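Local coordinates for death on curing protein (Enterobacteria phage P1, PDB 3DD7) that acts as the toxin of the phage P1 Phd-Doc pair, probably blocking translation by modifying elongation factor Tu, and is inhibited by its antitoxin Phd through fold complementation, at residues 53-58 against 82-87; 57-62 against 75-80. The protein carries 2 engineered substitutions. One frame throughout, in Å; residues are numbered along the deposited sequence.

In the fold
Both contacts join the same two antiparallel helices, 51-65 and 72-86; the loop between them and the first turn of helix 72-86 carry the Fic signature, in which the histidine is replaced by an engineered tyrosine. Contact 2 is nearer that loop and sits about 1 Å from the centre of the chain. Contact 1, centred about 8 Å from contact 2, lies near the start of the first helix and the end of the second. Y58 takes part in both, and a probable hydrogen bond of 2.9 Å from S55 OG to A80 O ties them together. Helix 72-86 also meets the bound Phd peptide, through L77 and N78 of segment 75-80 and L82 and R85 of segment 82-87.

Contact 1: residues 53-58 against 82-87; sequences EVSATY and LFLRRN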
ATOM      1  N   GLU A  53      -2.122  -2.117  12.018  1.00 20.28           N
ATOM      2  CA  GLU A  53      -3.284  -2.857  11.505  1.00 20.46           C
ATOM      3  C   GLU A  53      -3.907  -2.119  10.325  1.00 19.52           C
ATOM      4  O   GLU A  53      -4.210  -2.723   9.304  1.00 19.60           O
ATOM      5  CB  GLU A  53      -4.360  -3.136  12.570  1.00 20.66           C
ATOM      6  CG  GLU A  53      -4.829  -4.623  12.490  1.00 27.32           C
ATOM      7  CD  GLU A  53      -6.337  -4.873  12.355  1.00 34.25           C
ATOM      8  OE1 GLU A  53      -6.729  -5.533  11.357  1.00 37.42           O
ATOM      9  OE2 GLU A  53      -7.130  -4.485  13.250  1.00 36.02           O
ATOM     10  N   VAL A  54      -4.075  -0.806  10.466  1.00 18.89           N
ATOM     11  CA  VAL A  54      -4.623   0.013   9.382  1.00 18.13           C
ATOM     12  C   VAL A  54      -3.715  -0.025   8.146  1.00 17.35           C
ATOM     13  O   VAL A  54      -4.198  -0.290   7.053  1.00 17.10           O
ATOM     14  CB  VAL A  54      -4.946   1.455   9.823  1.00 16.69           C
ATOM     15  CG1 VAL A  54      -5.672   2.205   8.704  1.00 19.12           C
ATOM     16  CG2 VAL A  54      -5.837   1.431  11.088  1.00 17.93           C
ATOM     17  N   SER A  55      -2.410   0.212   8.325  1.00 16.79           N
ATOM     18  CA  SER A  55      -1.462   0.119   7.209  0.50 15.91           C
ATOM     19  C   SER A  55      -1.569  -1.232   6.515  1.00 16.48           C
ATOM     20  O   SER A  55      -1.598  -1.309   5.283  1.00 16.82           O
ATOM     21  CB  SER A  55      -0.022   0.349   7.675  0.50 15.68           C
ATOM     22  OG  SER A  55       0.889   0.229   6.594  0.50 10.17           O
ATOM     23  N   ALA A  56      -1.635  -2.293   7.307  1.00 16.48           N
ATOM     24  CA  ALA A  56      -1.776  -3.648   6.762  1.00 16.56           C
ATOM     25  C   ALA A  56      -3.064  -3.813   5.932  1.00 17.18           C
ATOM     26  O   ALA A  56      -3.055  -4.519   4.918  1.00 17.23           O
ATOM     27  CB  ALA A  56      -1.729  -4.678   7.874  1.00 16.77           C
ATOM     28  N   THR A  57      -4.155  -3.190   6.384  1.00 17.67           N
ATOM     29  CA  THR A  57      -5.454  -3.297   5.711  1.00 17.78           C
ATOM     30  C   THR A  57      -5.351  -2.634   4.334  1.00 17.49           C
ATOM     31  O   THR A  57      -5.788  -3.213   3.326  1.00 17.98           O
ATOM     32  CB  THR A  57      -6.602  -2.685   6.567  1.00 18.23           C
ATOM     33  OG1 THR A  57      -6.551  -3.221   7.892  1.00 17.41           O
ATOM     34  CG2 THR A  57      -7.966  -3.023   5.988  1.00 17.50           C
ATOM     35  N   TYR A  58      -4.733  -1.447   4.275  1.00 17.99           N
ATOM     36  CA  TYR A  58      -4.439  -0.831   2.970  1.00 18.30           C
ATOM     37  C   TYR A  58      -3.581  -1.742   2.099  1.00 17.96           C
ATOM     38  O   TYR A  58      -3.867  -1.919   0.910  1.00 18.41           O
ATOM     39  CB  TYR A  58      -3.719   0.502   3.102  1.00 18.67           C
ATOM     40  CG  TYR A  58      -4.621   1.683   3.399  1.00 17.94           C
ATOM     41  CD1 TYR A  58      -5.338   2.322   2.380  1.00 18.26           C
ATOM     42  CD2 TYR A  58      -4.752   2.155   4.696  1.00 18.88           C
ATOM     43  CE1 TYR A  58      -6.165   3.409   2.658  1.00 18.29           C
ATOM     44  CE2 TYR A  58      -5.553   3.257   4.991  1.00 18.84           C
ATOM     45  CZ  TYR A  58      -6.270   3.874   3.970  1.00 20.30           C
ATOM     46  OH  TYR A  58      -7.077   4.958   4.257  1.00 18.03           O
ATOM     47  N   LEU A  82       3.187   5.008   2.905  1.00 19.47           N
ATOM     48  CA  LEU A  82       2.761   6.409   2.868  1.00 19.95           C
ATOM     49  C   LEU A  82       1.807   6.694   4.025  1.00 20.28           C
ATOM     50  O   LEU A  82       1.921   7.723   4.713  1.00 20.10           O
ATOM     51  CB  LEU A  82       2.095   6.739   1.529  1.00 20.32           C
ATOM     52  CG  LEU A  82       1.594   8.181   1.363  1.00 21.29           C
ATOM     53  CD1 LEU A  82       2.700   9.216   1.555  1.00 22.75           C
ATOM     54  CD2 LEU A  82       0.865   8.361   0.010  1.00 19.87           C
ATOM     55  N   PHE A  83       0.865   5.777   4.228  1.00 20.12           N
ATOM     56  CA  PHE A  83      -0.054   5.852   5.336  1.00 20.75           C
ATOM     57  C   PHE A  83       0.710   5.958   6.667  1.00 20.77           C
ATOM     58  O   PHE A  83       0.447   6.865   7.466  1.00 21.63           O
ATOM     59  CB  PHE A  83      -1.021   4.666   5.349  1.00 21.05           C
ATOM     60  CG  PHE A  83      -1.822   4.603   6.602  1.00 20.54           C
ATOM     61  CD1 PHE A  83      -2.975   5.385   6.743  1.00 21.95           C
ATOM     62  CD2 PHE A  83      -1.393   3.828   7.673  1.00 22.20           C
ATOM     63  CE1 PHE A  83      -3.687   5.365   7.900  1.00 22.69           C
ATOM     64  CE2 PHE A  83      -2.109   3.824   8.865  1.00 21.43           C
ATOM     65  CZ  PHE A  83      -3.266   4.593   8.971  1.00 21.28           C
ATOM     66  N   LEU A  84       1.657   5.050   6.900  1.00 20.61           N
ATOM     67  CA  LEU A  84       2.449   5.106   8.142  1.00 20.67           C
ATOM     68  C   LEU A  84       3.190   6.441   8.283  1.00 20.63           C
ATOM     69  O   LEU A  84       3.144   7.061   9.339  1.00 20.74           O
ATOM     70  CB  LEU A  84       3.417   3.928   8.252  1.00 20.64           C
ATOM     71  CG  LEU A  84       2.834   2.536   8.494  1.00 20.81           C
ATOM     72  CD1 LEU A  84       3.989   1.526   8.405  1.00 21.04           C
ATOM     73  CD2 LEU A  84       2.015   2.389   9.809  1.00 20.77           C
ATOM     74  N   ARG A  85       3.871   6.870   7.219  1.00 21.20           N
ATOM     75  CA  ARG A  85       4.603   8.134   7.213  1.00 22.12           C
ATOM     76  C   ARG A  85       3.724   9.364   7.536  1.00 22.35           C
ATOM     77  O   ARG A  85       4.127  10.250   8.317  1.00 22.84           O
ATOM     78  CB  ARG A  85       5.359   8.313   5.893  1.00 22.04           C
ATOM     79  CG  ARG A  85       6.295   9.526   5.877  1.00 22.46           C
ATOM     80  CD  ARG A  85       6.910   9.686   4.516  1.00 22.12           C
ATOM     81  NE  ARG A  85       5.996  10.385   3.611  1.00 25.22           N
ATOM     82  CZ  ARG A  85       6.280  10.739   2.356  1.00 25.40           C
ATOM     83  NH1 ARG A  85       7.453  10.457   1.808  1.00 24.25           N
ATOM     84  NH2 ARG A  85       5.371  11.386   1.647  1.00 25.92           N
ATOM     85  N   ARG A  86       2.529   9.428   6.959  1.00 22.61           N
ATOM     86  CA  ARG A  86       1.633  10.554   7.227  1.00 23.58           C
ATOM     87  C   ARG A  86       1.189  10.588   8.677  1.00 23.20           C
ATOM     88  O   ARG A  86       0.867  11.652   9.222  1.00 23.25           O
ATOM     89  CB  ARG A  86       0.376  10.448   6.402  1.00 24.02           C
ATOM     90  CG  ARG A  86       0.598  10.422   4.955  1.00 26.70           C
ATOM     91  CD  ARG A  86      -0.619  11.011   4.354  1.00 31.36           C
ATOM     92  NE  ARG A  86      -0.259  11.582   3.085  1.00 33.78           N
ATOM     93  CZ  ARG A  86      -1.111  11.779   2.107  1.00 32.59           C
ATOM     94  NH1 ARG A  86      -2.384  11.464   2.277  1.00 34.25           N
ATOM     95  NH2 ARG A  86      -0.671  12.291   0.968  1.00 33.77           N
ATOM     96  N   ASN A  87       1.128   9.407   9.284  1.00 23.22           N
ATOM     97  CA  ASN A  87       0.694   9.304  10.672  1.00 23.27           C
ATOM     98  C   ASN A  87       1.845   9.321  11.673  1.00 23.14           C
ATOM     99  O   ASN A  87       1.689   8.936  12.827  1.00 22.82           O
ATOM    100  CB  ASN A  87      -0.238   8.111  10.843  1.00 23.43           C
ATOM    101  CG  ASN A  87      -1.596   8.368  10.218  1.00 23.75           C
ATOM    102  OD1 ASN A  87      -2.418   9.090  10.786  1.00 22.63           O
ATOM    103  ND2 ASN A  87      -1.819   7.829   9.009  1.00 24.47           N
TER
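F83 lies between the two helices and meets V54, S55 and Y58 with its ring. V54 meets the far end of that ring, CG1 lying 3.4 Å from F83 CZ, and the two side chains cross at about a right angle. S55 touches the CD2/CE2 side, its CB 3.7 Å from F83 CD2. Y58 puts CD2 over one face of the F83 ring, while its CE2 makes the nearest approach, 3.8 Å to F83 CD1. The two aromatic rings are obliquely inclined, their planes at 33° and their centroids 5.3 Å apart. F83 is carried into the gap because its CG stands anti to the backbone N (chi1 170°).

The other face of the F83 ring, away from Y58, receives N87 ND2, offset toward the rim. That amide is held by a hydrogen bond of 2.9 Å from N87 ND2 to F83 O, which also takes the backbone N-H of N87 from the opposite side of the carbonyl plane. The double grip falls where the chain leaves helix 72-86.

Beside the phenyl ring, L84 reaches S55 with its branched end, CG and CD2, and L84 CD2 lies 3.6 Å from S55 CB. In the conformer given, S55 OG probably bonds to A80 O on the other helix; S55 has a second conformer, so this holds for that copy only.

The helix axes approach to 9.5 Å here and run nearly antiparallel, leaving room for a phenylalanine ring. Around this buried joint of the all-helical Fic/DOC fold, V54 and Y58 lean on helix 31-45 through V43, I36 and V39, the Y58 hydroxyl bonds to H3 and I4, and S55 packs on L118 of helix 111-122.

Contact 2: residues 57-62 against 75-80; sequences TYLVAT and TALNSA
L59 and A76 mark the tightest part of this helix pair, their CA atoms only 4.6 Å apart. The A76 methyl faces the backbone of the other helix, its CB 3.4 Å from L59 O. One turn on, A80 CB packs against L59 CB at 3.7 Å. Farther out along the leucine, L59 CD1 comes within 4.1 Å of L77 CD1; these two side chains lie side by side and point the same way. At the other end of the contact T62 bears down on A76 with its methyl, CG2 lying 3.7 Å from A76 N.

The threonine turns this methyl inward because CG2 is anti to its own backbone N, while OG1 looks back along its helix to make a weak bond with Y58 O. T75, whose methyl lies by that of T62, spends its hydroxyl on A71 O. Beyond this first shell, L59 rests on A104 and V114, L77 on L97 and T101 of helix 97-105, and T62 on I36 of helix 31-45. L77 and N78 also touch the bound peptide, to which N78 gives a hydrogen bond.

With alanines at 76 and 80, four residues apart, the axes come to 7.9 Å at an angle of 164°. The contacts are of side-chain carbon against side-chain carbon or against backbone, and no polar bond joins 57-62 to 75-80. S55 OG to A80 O probably bridges the two helices just beyond, so within these segments the junction probably rests on close fit and burial.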
ATOM      1  N   THR A  57      -4.155  -3.190   6.384  1.00 17.67           N
ATOM      2  CA  THR A  57      -5.454  -3.297   5.711  1.00 17.78           C
ATOM      3  C   THR A  57      -5.351  -2.634   4.334  1.00 17.49           C
ATOM      4  O   THR A  57      -5.788  -3.213   3.326  1.00 17.98           O
ATOM      5  CB  THR A  57      -6.602  -2.685   6.567  1.00 18.23           C
ATOM      6  OG1 THR A  57      -6.551  -3.221   7.892  1.00 17.41           O
ATOM      7  CG2 THR A  57      -7.966  -3.023   5.988  1.00 17.50           C
ATOM      8  N   TYR A  58      -4.733  -1.447   4.275  1.00 17.99           N
ATOM      9  CA  TYR A  58      -4.439  -0.831   2.970  1.00 18.30           C
ATOM     10  C   TYR A  58      -3.581  -1.742   2.099  1.00 17.96           C
ATOM     11  O   TYR A  58      -3.867  -1.919   0.910  1.00 18.41           O
ATOM     12  CB  TYR A  58      -3.719   0.502   3.102  1.00 18.67           C
ATOM     13  CG  TYR A  58      -4.621   1.683   3.399  1.00 17.94           C
ATOM     14  CD1 TYR A  58      -5.338   2.322   2.380  1.00 18.26           C
ATOM     15  CD2 TYR A  58      -4.752   2.155   4.696  1.00 18.88           C
ATOM     16  CE1 TYR A  58      -6.165   3.409   2.658  1.00 18.29           C
ATOM     17  CE2 TYR A  58      -5.553   3.257   4.991  1.00 18.84           C
ATOM     18  CZ  TYR A  58      -6.270   3.874   3.970  1.00 20.30           C
ATOM     19  OH  TYR A  58      -7.077   4.958   4.257  1.00 18.03           O
ATOM     20  N   LEU A  59      -2.510  -2.283   2.674  1.00 17.86           N
ATOM     21  CA  LEU A  59      -1.614  -3.122   1.915  1.00 17.27           C
ATOM     22  C   LEU A  59      -2.359  -4.333   1.335  1.00 17.22           C
ATOM     23  O   LEU A  59      -2.323  -4.567   0.124  1.00 17.00           O
ATOM     24  CB  LEU A  59      -0.416  -3.561   2.761  1.00 17.89           C
ATOM     25  CG  LEU A  59       0.775  -4.149   2.000  1.00 17.06           C
ATOM     26  CD1 LEU A  59       2.104  -4.016   2.786  1.00 17.86           C
ATOM     27  CD2 LEU A  59       0.522  -5.624   1.608  1.00 18.18           C
ATOM     28  N   VAL A  60      -3.034  -5.101   2.191  1.00 17.08           N
ATOM     29  CA  VAL A  60      -3.727  -6.302   1.724  1.00 17.48           C
ATOM     30  C   VAL A  60      -4.849  -5.948   0.730  1.00 17.41           C
ATOM     31  O   VAL A  60      -5.000  -6.602  -0.318  1.00 17.01           O
ATOM     32  CB  VAL A  60      -4.263  -7.175   2.889  1.00 17.11           C
ATOM     33  CG1 VAL A  60      -5.044  -8.406   2.373  1.00 17.80           C
ATOM     34  CG2 VAL A  60      -3.123  -7.647   3.782  1.00 17.90           C
ATOM     35  N   ALA A  61      -5.628  -4.910   1.046  1.00 17.74           N
ATOM     36  CA  ALA A  61      -6.780  -4.557   0.199  1.00 17.92           C
ATOM     37  C   ALA A  61      -6.369  -4.213  -1.238  1.00 18.77           C
ATOM     38  O   ALA A  61      -7.010  -4.655  -2.207  1.00 18.11           O
ATOM     39  CB  ALA A  61      -7.601  -3.435   0.830  1.00 19.12           C
ATOM     40  N   THR A  62      -5.281  -3.465  -1.380  1.00 18.06           N
ATOM     41  CA  THR A  62      -4.789  -3.086  -2.701  1.00 19.99           C
ATOM     42  C   THR A  62      -4.062  -4.254  -3.373  1.00 19.56           C
ATOM     43  O   THR A  62      -4.257  -4.516  -4.566  1.00 19.40           O
ATOM     44  CB  THR A  62      -3.931  -1.815  -2.623  1.00 20.83           C
ATOM     45  OG1 THR A  62      -4.783  -0.751  -2.183  1.00 22.96           O
ATOM     46  CG2 THR A  62      -3.354  -1.445  -3.980  1.00 21.32           C
ATOM     47  N   THR A  75       1.870  -0.517  -5.593  1.00 17.53           N
ATOM     48  CA  THR A  75       0.977   0.526  -5.102  1.00 17.90           C
ATOM     49  C   THR A  75       0.531   0.135  -3.705  1.00 17.83           C
ATOM     50  O   THR A  75       0.448   0.986  -2.834  1.00 18.33           O
ATOM     51  CB  THR A  75      -0.203   0.752  -6.071  1.00 17.55           C
ATOM     52  OG1 THR A  75       0.327   1.125  -7.364  1.00 17.06           O
ATOM     53  CG2 THR A  75      -1.163   1.829  -5.532  1.00 18.86           C
ATOM     54  N   ALA A  76       0.301  -1.164  -3.496  1.00 18.52           N
ATOM     55  CA  ALA A  76      -0.116  -1.687  -2.189  1.00 18.46           C
ATOM     56  C   ALA A  76       0.943  -1.318  -1.137  1.00 18.68           C
ATOM     57  O   ALA A  76       0.638  -0.671  -0.143  1.00 18.89           O
ATOM     58  CB  ALA A  76      -0.287  -3.184  -2.258  1.00 18.36           C
ATOM     59  N   LEU A  77       2.194  -1.692  -1.420  1.00 18.47           N
ATOM     60  CA  LEU A  77       3.324  -1.451  -0.515  1.00 18.80           C
ATOM     61  C   LEU A  77       3.571   0.038  -0.216  1.00 18.54           C
ATOM     62  O   LEU A  77       3.622   0.446   0.948  1.00 17.57           O
ATOM     63  CB  LEU A  77       4.604  -2.111  -1.043  1.00 19.44           C
ATOM     64  CG  LEU A  77       5.830  -1.866  -0.168  1.00 20.95           C
ATOM     65  CD1 LEU A  77       5.591  -2.397   1.258  1.00 20.62           C
ATOM     66  CD2 LEU A  77       7.041  -2.526  -0.779  1.00 20.02           C
ATOM     67  N   ASN A  78       3.709   0.828  -1.272  1.00 18.29           N
ATOM     68  CA  ASN A  78       4.006   2.251  -1.126  1.00 18.89           C
ATOM     69  C   ASN A  78       2.875   2.993  -0.415  1.00 18.72           C
ATOM     70  O   ASN A  78       3.154   3.877   0.401  1.00 18.50           O
ATOM     71  CB  ASN A  78       4.329   2.882  -2.495  1.00 19.14           C
ATOM     72  CG  ASN A  78       5.683   2.430  -3.051  1.00 21.04           C
ATOM     73  OD1 ASN A  78       6.702   3.123  -2.889  1.00 25.60           O
ATOM     74  ND2 ASN A  78       5.699   1.297  -3.726  1.00 24.60           N
ATOM     75  N   SER A  79       1.614   2.620  -0.675  1.00 17.72           N
ATOM     76  CA  SER A  79       0.469   3.295  -0.050  0.50 18.25           C
ATOM     77  C   SER A  79       0.431   2.999   1.454  1.00 18.69           C
ATOM     78  O   SER A  79       0.242   3.900   2.269  1.00 19.42           O
ATOM     79  CB  SER A  79      -0.864   2.926  -0.729  0.50 17.92           C
ATOM     80  OG  SER A  79      -1.206   1.559  -0.548  0.50 14.90           O
ATOM     81  N   ALA A  80       0.642   1.728   1.812  1.00 19.23           N
ATOM     82  CA  ALA A  80       0.703   1.317   3.224  1.00 19.36           C
ATOM     83  C   ALA A  80       1.766   2.118   3.963  1.00 18.82           C
ATOM     84  O   ALA A  80       1.556   2.573   5.091  1.00 17.85           O
ATOM     85  CB  ALA A  80       1.010  -0.188   3.337  1.00 19.62           C
TER